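PDB 6M6T: 4-alpha-glucanotransferase from Streptococcus agalactiae, which is an amylomaltase with a TIM-barrel fold that holds glycans in two pockets. Local coordinates for residues His383-Asn388 / Tyr437-Gln442; Leu36-Gln41 / Asn482-Leu487; Met147-His152 / Gln179-Val184; Val112-Val117 / Ile185-Val190. All coordinates share one frame; numbering follows the deposited sequence.

Contact 1. Residues His383-Asn388 / Tyr437-Gln442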
loop_
_atom_site.group_PDB
_atom_site.type_symbol
_atom_site.label_atom_id
_atom_site.label_comp_id
_atom_site.label_asym_id
_atom_site.label_seq_id
_atom_site.Cartn_x
_atom_site.Cartn_y
_atom_site.Cartn_z
ATOM N N HIS A 383 -23.408 4.565 -15.062
ATOM C CA HIS A 383 -23.946 5.773 -15.663
ATOM C C HIS A 383 -23.946 6.951 -14.736
ATOM O O HIS A 383 -24.629 7.905 -15.086
ATOM C CB HIS A 383 -25.358 5.513 -16.178
ATOM C CG HIS A 383 -26.339 5.117 -15.116
ATOM N ND1 HIS A 383 -26.926 3.866 -15.077
ATOM C CD2 HIS A 383 -26.867 5.818 -14.079
ATOM C CE1 HIS A 383 -27.760 3.808 -14.051
ATOM N NE2 HIS A 383 -27.740 4.978 -13.430
ATOM N N ASN A 384 -23.268 6.941 -13.587
ATOM C CA ASN A 384 -23.192 8.101 -12.712
ATOM C C ASN A 384 -21.765 8.593 -12.535
ATOM O O ASN A 384 -21.523 9.513 -11.731
ATOM C CB ASN A 384 -23.799 7.783 -11.343
ATOM C CG ASN A 384 -25.295 7.654 -11.401
ATOM O OD1 ASN A 384 -25.885 6.760 -10.787
ATOM N ND2 ASN A 384 -25.926 8.544 -12.158
ATOM N N TYR A 385 -20.816 8.001 -13.256
ATOM C CA TYR A 385 -19.430 8.415 -13.146
ATOM C C TYR A 385 -19.223 9.705 -13.924
ATOM O O TYR A 385 -19.924 9.979 -14.904
ATOM C CB TYR A 385 -18.502 7.326 -13.672
ATOM C CG TYR A 385 -18.627 5.993 -12.977
ATOM C CD1 TYR A 385 -19.401 5.842 -11.832
ATOM C CD2 TYR A 385 -17.953 4.883 -13.466
ATOM C CE1 TYR A 385 -19.510 4.612 -11.194
ATOM C CE2 TYR A 385 -18.053 3.645 -12.849
ATOM C CZ TYR A 385 -18.825 3.512 -11.700
ATOM O OH TYR A 385 -18.913 2.279 -11.069
ATOM N N THR A 386 -18.271 10.512 -13.466
ATOM C CA THR A 386 -17.829 11.680 -14.211
ATOM C C THR A 386 -16.345 11.515 -14.537
ATOM O O THR A 386 -15.706 10.537 -14.146
ATOM C CB THR A 386 -18.104 12.966 -13.435
ATOM O OG1 THR A 386 -16.989 13.248 -12.591
ATOM C CG2 THR A 386 -19.350 12.801 -12.579
ATOM N N GLU A 387 -15.802 12.470 -15.290
ATOM C CA GLU A 387 -14.444 12.318 -15.796
ATOM C C GLU A 387 -13.431 12.339 -14.663
ATOM O O GLU A 387 -12.500 11.528 -14.642
ATOM C CB GLU A 387 -14.154 13.415 -16.826
ATOM C CG GLU A 387 -12.681 13.622 -17.183
ATOM C CD GLU A 387 -12.015 14.666 -16.295
ATOM O OE1 GLU A 387 -11.036 14.324 -15.593
ATOM O OE2 GLU A 387 -12.476 15.830 -16.287
ATOM N N ASN A 388 -13.606 13.236 -13.691
ATOM C CA ASN A 388 -12.636 13.388 -12.603
ATOM C C ASN A 388 -12.833 12.314 -11.527
ATOM O O ASN A 388 -13.117 12.598 -10.364
ATOM C CB ASN A 388 -12.739 14.785 -12.012
ATOM C CG ASN A 388 -11.539 15.150 -11.193
ATOM O OD1 ASN A 388 -10.421 14.726 -11.493
ATOM N ND2 ASN A 388 -11.754 15.953 -10.143
ATOM N N TYR A 437 -14.135 -0.110 -18.823
ATOM C CA TYR A 437 -13.336 0.722 -19.706
ATOM C C TYR A 437 -14.203 1.619 -20.564
ATOM O O TYR A 437 -13.716 2.637 -21.067
ATOM C CB TYR A 437 -12.429 -0.154 -20.574
ATOM C CG TYR A 437 -11.131 -0.470 -19.888
ATOM C CD1 TYR A 437 -11.109 -0.799 -18.543
ATOM C CD2 TYR A 437 -9.929 -0.413 -20.569
ATOM C CE1 TYR A 437 -9.934 -1.083 -17.900
ATOM C CE2 TYR A 437 -8.732 -0.690 -19.926
ATOM C CZ TYR A 437 -8.748 -1.024 -18.591
ATOM O OH TYR A 437 -7.583 -1.285 -17.931
ATOM N N ALA A 438 -15.484 1.279 -20.725
ATOM C CA ALA A 438 -16.379 2.152 -21.472
ATOM C C ALA A 438 -16.838 3.383 -20.694
ATOM O O ALA A 438 -17.464 4.260 -21.302
ATOM C CB ALA A 438 -17.601 1.363 -21.936
ATOM N N THR A 439 -16.549 3.483 -19.394
ATOM C CA THR A 439 -17.055 4.585 -18.582
ATOM C C THR A 439 -16.326 5.893 -18.894
ATOM O O THR A 439 -15.219 5.910 -19.432
ATOM C CB THR A 439 -16.927 4.273 -17.085
ATOM O OG1 THR A 439 -15.601 4.561 -16.632
ATOM C CG2 THR A 439 -17.251 2.814 -16.795
ATOM N N VAL A 440 -16.954 7.004 -18.516
ATOM C CA VAL A 440 -16.419 8.320 -18.841
ATOM C C VAL A 440 -15.247 8.684 -17.942
ATOM O O VAL A 440 -14.734 9.809 -18.012
ATOM C CB VAL A 440 -17.517 9.389 -18.749
ATOM C CG1 VAL A 440 -18.677 8.992 -19.616
ATOM C CG2 VAL A 440 -17.964 9.577 -17.313
ATOM N N SER A 441 -14.833 7.749 -17.078
ATOM C CA SER A 441 -13.765 8.013 -16.118
ATOM C C SER A 441 -12.461 8.321 -16.842
ATOM O O SER A 441 -12.166 7.732 -17.884
ATOM C CB SER A 441 -13.574 6.806 -15.187
ATOM O OG SER A 441 -14.437 6.827 -14.060
ATOM N N GLN A 442 -11.667 9.248 -16.291
ATOM C CA GLN A 442 -10.416 9.590 -16.958
ATOM C C GLN A 442 -9.437 8.434 -16.914
ATOM O O GLN A 442 -8.704 8.216 -17.887
ATOM C CB GLN A 442 -9.795 10.855 -16.358
ATOM C CG GLN A 442 -9.055 10.694 -15.026
ATOM C CD GLN A 442 -8.595 12.038 -14.435
ATOM O OE1 GLN A 442 -9.414 12.877 -14.028
ATOM N NE2 GLN A 442 -7.278 12.243 -14.389
#
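Here the lead-ins to two neighbouring parallel strands of the TIM barrel, 389-392 and 443-447, run side by side: Y385, T386, E387 and N388 meet T439, V440, S441 and Q442. The touching parts are only 7° apart in direction, and a single backbone hydrogen bond joins them, from Q442 N to E387 O, 2.9 Å long and bent at the hydrogen (143°). The CA of the same glutamate, E387, approaches V440 O, two residues before Q442, at 3.4 Å in a CA-H...O contact. The Y385 side chain, its CG opposite the carbonyl carbon (chi1 -58°), reaches T439 with its ring edge, CD2 lying 3.8 Å from T439 CB. V440 CG2 approaches Y385 CB at 4.3 Å. At the far end of the pair, the Q442 side chain crosses that of E387 at a slant and runs alongside N388; its amide is probably turned over in the model, so its bonding is uncertain. Outside partners settle the other polar ends: Y385 OH bonds to D380 O, N388 ND2 to G360 O, and T389 OG1 meets both S441 OG and T386 O. T439 OG1 bonds to L436 O and weakly accepts S441 N at 3.3 Å, tying the turn back to helix 428-438. One backbone hydrogen bond thus ties the lead-ins together, while side-chain packing fills the rest; the Y385 side chain, packed against T439 and V440, is held at its hydroxyl by the loop that carries D380, a residue of the glycan pocket.

Contact 2. Residues Leu36-Gln41 / Asn482-Leu487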
loop_
_atom_site.group_PDB
_atom_site.type_symbol
_atom_site.label_atom_id
_atom_site.label_comp_id
_atom_site.label_asym_id
_atom_site.label_seq_id
_atom_site.Cartn_x
_atom_site.Cartn_y
_atom_site.Cartn_z
ATOM N N LEU A 36 3.385 -3.687 -19.482
ATOM C CA LEU A 36 2.484 -2.540 -19.447
ATOM C C LEU A 36 2.642 -1.697 -20.706
ATOM O O LEU A 36 1.653 -1.192 -21.249
ATOM C CB LEU A 36 2.720 -1.702 -18.186
ATOM C CG LEU A 36 2.342 -2.413 -16.886
ATOM C CD1 LEU A 36 2.418 -1.501 -15.627
ATOM C CD2 LEU A 36 0.972 -3.013 -17.046
ATOM N N VAL A 37 3.876 -1.556 -21.197
ATOM C CA VAL A 37 4.081 -0.827 -22.455
ATOM C C VAL A 37 3.664 -1.639 -23.677
ATOM O O VAL A 37 3.392 -1.048 -24.733
ATOM C CB VAL A 37 5.534 -0.359 -22.680
ATOM C CG1 VAL A 37 6.104 0.282 -21.412
ATOM C CG2 VAL A 37 6.418 -1.494 -23.209
ATOM N N GLU A 38 3.632 -2.970 -23.578
ATOM C CA GLU A 38 3.068 -3.759 -24.667
ATOM C C GLU A 38 1.609 -3.405 -24.901
ATOM O O GLU A 38 1.172 -3.238 -26.047
ATOM C CB GLU A 38 3.166 -5.246 -24.366
ATOM C CG GLU A 38 4.494 -5.866 -24.531
ATOM C CD GLU A 38 4.374 -7.348 -24.311
ATOM O OE1 GLU A 38 4.875 -7.859 -23.273
ATOM O OE2 GLU A 38 3.733 -7.998 -25.170
ATOM N N THR A 39 0.836 -3.331 -23.822
ATOM C CA THR A 39 -0.612 -3.161 -23.858
ATOM C C THR A 39 -1.041 -1.695 -23.818
ATOM O O THR A 39 -2.234 -1.412 -23.684
ATOM C CB THR A 39 -1.235 -3.940 -22.699
ATOM O OG1 THR A 39 -0.524 -3.638 -21.490
ATOM C CG2 THR A 39 -1.110 -5.447 -22.951
ATOM N N ASP A 40 -0.086 -0.769 -23.931
ATOM C CA ASP A 40 -0.338 0.670 -23.982
ATOM C C ASP A 40 -1.039 1.162 -22.713
ATOM O O ASP A 40 -1.895 2.051 -22.749
ATOM C CB ASP A 40 -1.120 1.029 -25.236
ATOM C CG ASP A 40 -0.615 0.271 -26.456
ATOM O OD1 ASP A 40 0.523 0.550 -26.920
ATOM O OD2 ASP A 40 -1.334 -0.651 -26.918
ATOM N N GLN A 41 -0.621 0.604 -21.574
ATOM C CA GLN A 41 -1.079 1.071 -20.281
ATOM C C GLN A 41 -0.373 2.367 -19.911
ATOM O O GLN A 41 0.659 2.735 -20.468
ATOM C CB GLN A 41 -0.831 0.022 -19.204
ATOM C CG GLN A 41 -1.582 -1.269 -19.409
ATOM C CD GLN A 41 -3.070 -1.061 -19.633
ATOM O OE1 GLN A 41 -3.840 -0.883 -18.685
ATOM N NE2 GLN A 41 -3.483 -1.102 -20.894
ATOM N N ASN A 482 -2.921 -14.221 -24.988
ATOM C CA ASN A 482 -4.352 -13.961 -25.137
ATOM C C ASN A 482 -4.851 -12.956 -24.093
ATOM O O ASN A 482 -5.572 -12.009 -24.436
ATOM C CB ASN A 482 -5.108 -15.300 -25.060
ATOM C CG ASN A 482 -6.591 -15.157 -24.811
ATOM O OD1 ASN A 482 -7.034 -15.004 -23.662
ATOM N ND2 ASN A 482 -7.379 -15.249 -25.889
ATOM N N ARG A 483 -4.464 -13.127 -22.816
ATOM C CA ARG A 483 -4.822 -12.132 -21.800
ATOM C C ARG A 483 -4.286 -10.756 -22.183
ATOM O O ARG A 483 -5.000 -9.742 -22.094
ATOM C CB ARG A 483 -4.293 -12.527 -20.415
ATOM C CG ARG A 483 -4.703 -13.892 -19.904
ATOM C CD ARG A 483 -6.202 -14.106 -19.970
ATOM N NE ARG A 483 -6.603 -15.264 -19.176
ATOM C CZ ARG A 483 -7.618 -16.066 -19.487
ATOM N NH1 ARG A 483 -8.332 -15.821 -20.584
ATOM N NH2 ARG A 483 -7.925 -17.101 -18.704
ATOM N N LYS A 484 -3.021 -10.708 -22.617
ATOM C CA LYS A 484 -2.409 -9.439 -22.994
ATOM C C LYS A 484 -3.141 -8.813 -24.169
ATOM O O LYS A 484 -3.346 -7.594 -24.204
ATOM C CB LYS A 484 -0.925 -9.639 -23.324
ATOM C CG LYS A 484 -0.075 -9.999 -22.109
ATOM C CD LYS A 484 1.121 -10.906 -22.436
ATOM C CE LYS A 484 2.379 -10.099 -22.681
ATOM N NZ LYS A 484 2.333 -9.569 -24.061
ATOM N N ALA A 485 -3.542 -9.635 -25.145
ATOM C CA ALA A 485 -4.253 -9.120 -26.310
ATOM C C ALA A 485 -5.617 -8.567 -25.918
ATOM O O ALA A 485 -6.058 -7.541 -26.447
ATOM C CB ALA A 485 -4.400 -10.224 -27.354
ATOM N N PHE A 486 -6.278 -9.229 -24.967
ATOM C CA PHE A 486 -7.544 -8.736 -24.450
ATOM C C PHE A 486 -7.383 -7.358 -23.822
ATOM O O PHE A 486 -8.193 -6.445 -24.063
ATOM C CB PHE A 486 -8.106 -9.715 -23.422
ATOM C CG PHE A 486 -9.256 -9.153 -22.659
ATOM C CD1 PHE A 486 -10.427 -8.809 -23.312
ATOM C CD2 PHE A 486 -9.157 -8.911 -21.307
ATOM C CE1 PHE A 486 -11.487 -8.266 -22.623
ATOM C CE2 PHE A 486 -10.218 -8.368 -20.617
ATOM C CZ PHE A 486 -11.381 -8.038 -21.273
ATOM N N LEU A 487 -6.361 -7.202 -22.974
ATOM C CA LEU A 487 -6.160 -5.907 -22.329
ATOM C C LEU A 487 -5.843 -4.835 -23.368
ATOM O O LEU A 487 -6.419 -3.742 -23.341
ATOM C CB LEU A 487 -5.062 -5.985 -21.255
ATOM C CG LEU A 487 -4.712 -4.694 -20.486
ATOM C CD1 LEU A 487 -5.948 -4.049 -19.886
ATOM C CD2 LEU A 487 -3.651 -4.906 -19.420
#
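L487 meets T39 and Q41, and K484 meets T39 and E38, where the end of helix 27-38 lies against helix 481-493. L487 CG, anti to its backbone nitrogen (chi1 179°), points the isobutyl group at the Q41 amide: CG is 3.8 Å from Q41 NE2, and CD2 is 4.0 Å from T39 OG1. The methyl of T39 turns the other way, with CG2 4.2 Å from K484 CB. At the solvent-exposed edge E38 OE2 and K484 NZ form a salt bridge, whose modelled length is too short to take literally, and E481 gives the lysine a second carboxylate. The next shell fixes these groups. Q41 NE2 donates to T39 O at 3.1 Å; the carbonyl oxygen lies in the plane of the amide, but the donor stands 59° out of the carbonyl plane. The same nitrogen also bonds to T491 OG1, and T39 OG1 to F35 O. Q41 N reaches back to L36 O at 2.9 Å while D40 adopts positive phi (60°), as in a Schellman helix end. V9 of strand 6-10 and Y437 of helix 428-438 pack on both Q41 and L487, so the contact joins helices outside the first and last strands of the closed barrel. Its chemistry is graded: a lysine-glutamate pair, of doubtful modelled length, lies at the exposed edge, and inside it a leucine packs against an amide whose NH2 group already has two acceptors.

Contact 3. Residues Met147-His152 / Gln179-Val184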
loop_
_atom_site.group_PDB
_atom_site.type_symbol
_atom_site.label_atom_id
_atom_site.label_comp_id
_atom_site.label_asym_id
_atom_site.label_seq_id
_atom_site.Cartn_x
_atom_site.Cartn_y
_atom_site.Cartn_z
ATOM N N MET A 147 14.356 -0.478 14.910
ATOM C CA MET A 147 14.376 -1.897 14.564
ATOM C C MET A 147 15.410 -2.663 15.376
ATOM O O MET A 147 15.181 -3.824 15.736
ATOM C CB MET A 147 14.641 -2.084 13.069
ATOM C CG MET A 147 13.494 -1.623 12.185
ATOM S SD MET A 147 11.903 -2.438 12.497
ATOM C CE MET A 147 12.418 -4.146 12.803
ATOM N N ALA A 148 16.542 -2.037 15.682
ATOM C CA ALA A 148 17.550 -2.719 16.482
ATOM C C ALA A 148 17.057 -2.950 17.908
ATOM O O ALA A 148 17.159 -4.060 18.449
ATOM C CB ALA A 148 18.846 -1.911 16.473
ATOM N N ILE A 149 16.535 -1.913 18.545
ATOM C CA ILE A 149 16.011 -2.092 19.889
ATOM C C ILE A 149 14.885 -3.119 19.878
ATOM O O ILE A 149 14.773 -3.953 20.786
ATOM C CB ILE A 149 15.563 -0.740 20.475
ATOM C CG1 ILE A 149 16.723 0.255 20.454
ATOM C CG2 ILE A 149 15.086 -0.909 21.895
ATOM C CD1 ILE A 149 16.342 1.636 20.903
ATOM N N LYS A 150 14.050 -3.101 18.834
ATOM C CA LYS A 150 12.951 -4.057 18.753
ATOM C C LYS A 150 13.479 -5.481 18.705
ATOM O O LYS A 150 12.947 -6.383 19.365
ATOM C CB LYS A 150 12.093 -3.754 17.526
ATOM C CG LYS A 150 10.918 -4.705 17.321
ATOM C CD LYS A 150 9.941 -4.154 16.293
ATOM C CE LYS A 150 8.695 -5.023 16.206
ATOM N NZ LYS A 150 7.932 -5.069 17.480
ATOM N N GLU A 151 14.534 -5.695 17.929
ATOM C CA GLU A 151 15.079 -7.035 17.812
ATOM C C GLU A 151 15.747 -7.462 19.108
ATOM O O GLU A 151 15.614 -8.626 19.500
ATOM C CB GLU A 151 16.035 -7.110 16.613
ATOM C CG GLU A 151 15.290 -7.373 15.285
ATOM C CD GLU A 151 16.082 -7.013 14.010
ATOM O OE1 GLU A 151 17.274 -6.631 14.098
ATOM O OE2 GLU A 151 15.496 -7.118 12.900
ATOM N N HIS A 152 16.411 -6.529 19.812
ATOM C CA HIS A 152 17.047 -6.881 21.084
ATOM C C HIS A 152 16.022 -7.427 22.060
ATOM O O HIS A 152 16.236 -8.475 22.678
ATOM C CB HIS A 152 17.778 -5.681 21.703
ATOM C CG HIS A 152 18.335 -5.952 23.079
ATOM N ND1 HIS A 152 18.608 -4.948 23.987
ATOM C CD2 HIS A 152 18.671 -7.112 23.698
ATOM C CE1 HIS A 152 19.085 -5.475 25.100
ATOM N NE2 HIS A 152 19.131 -6.787 24.952
ATOM N N GLN A 179 25.281 2.495 21.104
ATOM C CA GLN A 179 26.721 2.162 21.210
ATOM C C GLN A 179 26.810 0.656 21.366
ATOM O O GLN A 179 27.719 0.051 20.828
ATOM C CB GLN A 179 27.219 2.785 22.511
ATOM C CG GLN A 179 28.677 3.222 22.543
ATOM C CD GLN A 179 29.149 3.458 23.960
ATOM O OE1 GLN A 179 28.386 3.853 24.839
ATOM N NE2 GLN A 179 30.420 3.181 24.204
ATOM N N LYS A 180 25.886 0.126 22.153
ATOM C CA LYS A 180 25.761 -1.292 22.458
ATOM C C LYS A 180 25.221 -2.083 21.262
ATOM O O LYS A 180 25.463 -3.294 21.175
ATOM C CB LYS A 180 24.902 -1.425 23.739
ATOM C CG LYS A 180 24.080 -2.703 23.942
ATOM C CD LYS A 180 22.882 -2.452 24.887
ATOM C CE LYS A 180 21.947 -3.664 24.958
ATOM N NZ LYS A 180 22.731 -4.918 25.242
ATOM N N LEU A 181 24.565 -1.415 20.299
ATOM C CA LEU A 181 23.934 -2.087 19.164
ATOM C C LEU A 181 24.315 -1.467 17.821
ATOM O O LEU A 181 23.538 -1.537 16.869
ATOM C CB LEU A 181 22.414 -2.080 19.315
ATOM C CG LEU A 181 21.752 -2.830 20.471
ATOM C CD1 LEU A 181 20.321 -2.311 20.666
ATOM C CD2 LEU A 181 21.757 -4.355 20.239
ATOM N N SER A 182 25.473 -0.840 17.730
ATOM C CA SER A 182 25.786 -0.100 16.488
ATOM C C SER A 182 25.872 -0.947 15.212
ATOM O O SER A 182 25.649 -0.371 14.173
ATOM C CB SER A 182 26.971 0.780 16.680
ATOM O OG SER A 182 28.137 0.015 16.828
ATOM N N GLU A 183 26.160 -2.245 15.268
ATOM C CA GLU A 183 26.314 -3.029 14.045
ATOM C C GLU A 183 24.971 -3.508 13.496
ATOM O O GLU A 183 24.752 -3.507 12.273
ATOM C CB GLU A 183 27.243 -4.214 14.316
ATOM C CG GLU A 183 27.820 -4.868 13.067
ATOM C CD GLU A 183 27.751 -6.391 13.120
ATOM O OE1 GLU A 183 27.253 -6.923 14.143
ATOM O OE2 GLU A 183 28.189 -7.047 12.139
ATOM N N VAL A 184 24.045 -3.897 14.375
ATOM C CA VAL A 184 22.715 -4.244 13.901
ATOM C C VAL A 184 21.959 -3.010 13.435
ATOM O O VAL A 184 21.032 -3.121 12.629
ATOM C CB VAL A 184 21.937 -5.000 14.994
ATOM C CG1 VAL A 184 21.820 -4.150 16.240
ATOM C CG2 VAL A 184 20.565 -5.427 14.479
HETATM O O HOH W 1 21.433 -7.612 26.594
#
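Helix 140-152 passes the kink between helices 171-180 and 182-208, with A148 and V184 the nearest residues, 6.0 Å apart at their CA atoms; L181, at phi -130°, both leaves the first helix and occupies the N-cap position of the next. V184 and L181 reach across together. V184 CG1, set between its own backbone N and carbonyl carbon (chi1 59°), rests on A148 CB at 3.7 Å. L181 CD1 lies 4.4 Å from I149 CG1 and 4.3 Å from H152 CB, so one leucine methyl serves successive turns of the helix. All these helices belong to the helical excursion between barrel strands 43-45 and 212-217, where no strand intervenes. E151 runs antiparallel alongside V184, OE1 lying 3.5 Å from V184 CG2, and that oxygen is bonded to H188 NE2 further along helix 182-208. At the exposed end, the H152 and K180 side chains lie roughly perpendicular, with K180 CE 3.4 Å from H152 CE1. A water joins them, 2.9 Å from H152 NE2 and more weakly held by K180 NZ at 3.3 Å.

Contact 4. Residues Val112-Val117 / Ile185-Val190; sequences VLEKAV and IKYHEV
Y187 is the bump and L113, E114 and V117 the hollow where helices 105-122 and 182-208 pack crosswise in the all-helical region between barrel strands 43-45 and 212-217. The short segments cross at 90°, with their axes 9.9 Å apart. With CG anti to the backbone N (chi1 163°), the tyrosine leans toward the other helix and slots its ring between successive turns. Its hydroxyl end fits against L113, OH being 3.5 Å from both L113 CB and CD1. E114 runs square across the ring, CG 3.8 Å from Y187 CD2 and OE2 over one face. R110, one turn back, makes a salt bridge with E114 and a cation-pi contact with Y187, which probably steadies both. The second bump comes from the opposite helix: V117 enters the gap beside Y187 and V190, CG2 at 3.9 Å from Y187 CD2 and CG1 at 3.6 Å from V190 CB. The two valines lie alongside each other, pointing opposite ways, and L130 of helix 126-134 adds to the packing on V190. On the side of its own helix, Y187 sets CD1 3.5 Å above the H188 imidazole, over the ring centre.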
loop_
_atom_site.group_PDB
_atom_site.type_symbol
_atom_site.label_atom_id
_atom_site.label_comp_id
_atom_site.label_asym_id
_atom_site.label_seq_id
_atom_site.Cartn_x
_atom_site.Cartn_y
_atom_site.Cartn_z
ATOM N N VAL A 112 21.122 -13.971 4.321
ATOM C CA VAL A 112 21.473 -13.467 2.993
ATOM C C VAL A 112 21.667 -11.951 3.012
ATOM O O VAL A 112 22.672 -11.420 2.500
ATOM C CB VAL A 112 20.381 -13.863 1.985
ATOM C CG1 VAL A 112 20.795 -13.459 0.581
ATOM C CG2 VAL A 112 20.029 -15.348 2.112
ATOM N N LEU A 113 20.676 -11.228 3.551
ATOM C CA LEU A 113 20.786 -9.775 3.644
ATOM C C LEU A 113 21.984 -9.375 4.504
ATOM O O LEU A 113 22.699 -8.416 4.183
ATOM C CB LEU A 113 19.480 -9.177 4.195
ATOM C CG LEU A 113 18.218 -9.190 3.305
ATOM C CD1 LEU A 113 16.935 -9.050 4.117
ATOM C CD2 LEU A 113 18.278 -8.119 2.231
ATOM N N GLU A 114 22.223 -10.099 5.598
ATOM C CA GLU A 114 23.368 -9.785 6.441
ATOM C C GLU A 114 24.683 -9.996 5.693
ATOM O O GLU A 114 25.602 -9.175 5.807
ATOM C CB GLU A 114 23.320 -10.624 7.716
ATOM C CG GLU A 114 22.892 -9.838 8.954
ATOM C CD GLU A 114 22.076 -10.671 9.934
ATOM O OE1 GLU A 114 22.313 -11.895 10.046
ATOM O OE2 GLU A 114 21.172 -10.099 10.571
ATOM N N LYS A 115 24.796 -11.095 4.931
ATOM C CA LYS A 115 25.986 -11.313 4.105
ATOM C C LYS A 115 26.193 -10.148 3.129
ATOM O O LYS A 115 27.311 -9.619 2.996
ATOM C CB LYS A 115 25.863 -12.672 3.384
ATOM C CG LYS A 115 27.080 -13.137 2.575
ATOM C CD LYS A 115 28.207 -13.786 3.409
ATOM C CE LYS A 115 27.934 -15.251 3.779
ATOM N NZ LYS A 115 27.383 -16.068 2.657
ATOM N N ALA A 116 25.110 -9.692 2.486
ATOM C CA ALA A 116 25.225 -8.586 1.535
ATOM C C ALA A 116 25.614 -7.274 2.217
ATOM O O ALA A 116 26.388 -6.489 1.661
ATOM C CB ALA A 116 23.919 -8.413 0.765
ATOM N N VAL A 117 25.079 -7.004 3.411
ATOM C CA VAL A 117 25.412 -5.761 4.107
ATOM C C VAL A 117 26.859 -5.784 4.605
ATOM O O VAL A 117 27.577 -4.772 4.523
ATOM C CB VAL A 117 24.406 -5.515 5.246
ATOM C CG1 VAL A 117 24.854 -4.355 6.131
ATOM C CG2 VAL A 117 23.001 -5.260 4.675
ATOM N N ILE A 185 22.317 -1.827 13.933
ATOM C CA ILE A 185 21.716 -0.607 13.408
ATOM C C ILE A 185 22.212 -0.354 11.993
ATOM O O ILE A 185 21.418 -0.121 11.063
ATOM C CB ILE A 185 22.019 0.592 14.326
ATOM C CG1 ILE A 185 21.338 0.456 15.682
ATOM C CG2 ILE A 185 21.562 1.904 13.678
ATOM C CD1 ILE A 185 21.831 1.498 16.682
ATOM N N LYS A 186 23.537 -0.381 11.812
ATOM C CA LYS A 186 24.093 -0.199 10.474
ATOM C C LYS A 186 23.503 -1.204 9.488
ATOM O O LYS A 186 23.300 -0.872 8.314
ATOM C CB LYS A 186 25.619 -0.312 10.511
ATOM C CG LYS A 186 26.315 0.223 9.277
ATOM C CD LYS A 186 27.538 1.076 9.623
ATOM C CE LYS A 186 27.166 2.500 10.023
ATOM N NZ LYS A 186 26.281 3.156 9.026
ATOM N N TYR A 187 23.196 -2.422 9.948
ATOM C CA TYR A 187 22.515 -3.373 9.076
ATOM C C TYR A 187 21.245 -2.766 8.478
ATOM O O TYR A 187 21.028 -2.823 7.259
ATOM C CB TYR A 187 22.187 -4.663 9.837
ATOM C CG TYR A 187 21.153 -5.477 9.114
ATOM C CD1 TYR A 187 19.786 -5.281 9.352
ATOM C CD2 TYR A 187 21.529 -6.405 8.148
ATOM C CE1 TYR A 187 18.822 -5.991 8.660
ATOM C CE2 TYR A 187 20.566 -7.130 7.443
ATOM C CZ TYR A 187 19.213 -6.921 7.706
ATOM O OH TYR A 187 18.244 -7.631 7.026
ATOM N N HIS A 188 20.386 -2.190 9.330
ATOM C CA HIS A 188 19.080 -1.716 8.874
ATOM C C HIS A 188 19.202 -0.458 8.037
ATOM O O HIS A 188 18.412 -0.255 7.102
ATOM C CB HIS A 188 18.166 -1.446 10.058
ATOM C CG HIS A 188 17.657 -2.685 10.726
ATOM N ND1 HIS A 188 16.640 -3.454 10.198
ATOM C CD2 HIS A 188 18.007 -3.274 11.896
ATOM C CE1 HIS A 188 16.392 -4.467 11.011
ATOM N NE2 HIS A 188 17.206 -4.381 12.049
ATOM N N GLU A 189 20.184 0.389 8.353
ATOM C CA GLU A 189 20.504 1.504 7.463
ATOM C C GLU A 189 20.827 1.005 6.064
ATOM O O GLU A 189 20.311 1.524 5.062
ATOM C CB GLU A 189 21.686 2.304 8.002
ATOM C CG GLU A 189 21.266 3.576 8.693
ATOM C CD GLU A 189 22.167 3.955 9.855
ATOM O OE1 GLU A 189 23.423 3.918 9.716
ATOM O OE2 GLU A 189 21.592 4.263 10.921
ATOM N N VAL A 190 21.686 -0.009 5.980
ATOM C CA VAL A 190 22.166 -0.466 4.688
ATOM C C VAL A 190 21.044 -1.163 3.926
ATOM O O VAL A 190 20.909 -1.001 2.706
ATOM C CB VAL A 190 23.413 -1.358 4.881
ATOM C CG1 VAL A 190 23.784 -2.084 3.595
ATOM C CG2 VAL A 190 24.612 -0.520 5.364
#

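Overall arrangement
Contacts 1 and 2 belong to the barrel, and contacts 3 and 4 to the helical region, on the other side of the chain's centre from contact 1; the centres of contacts 1 and 3 are about 51 Å apart. Each pair is linked directly: contacts 1 and 2 touch through Y437, whereas contacts 3 and 4 share helix 182-208 and touch along it. Contacts 2 and 4 are largely buried, while 1 and 3 are only partly so. Their chemistry differs accordingly: a single backbone hydrogen bond in contact 1 and an ion pair beside buried packing in contact 2. Contacts 3 and 4 have no direct hydrogen bonds across; 3 has a bridging water at its exposed edge and 4 a tyrosine set largely among aliphatic groups.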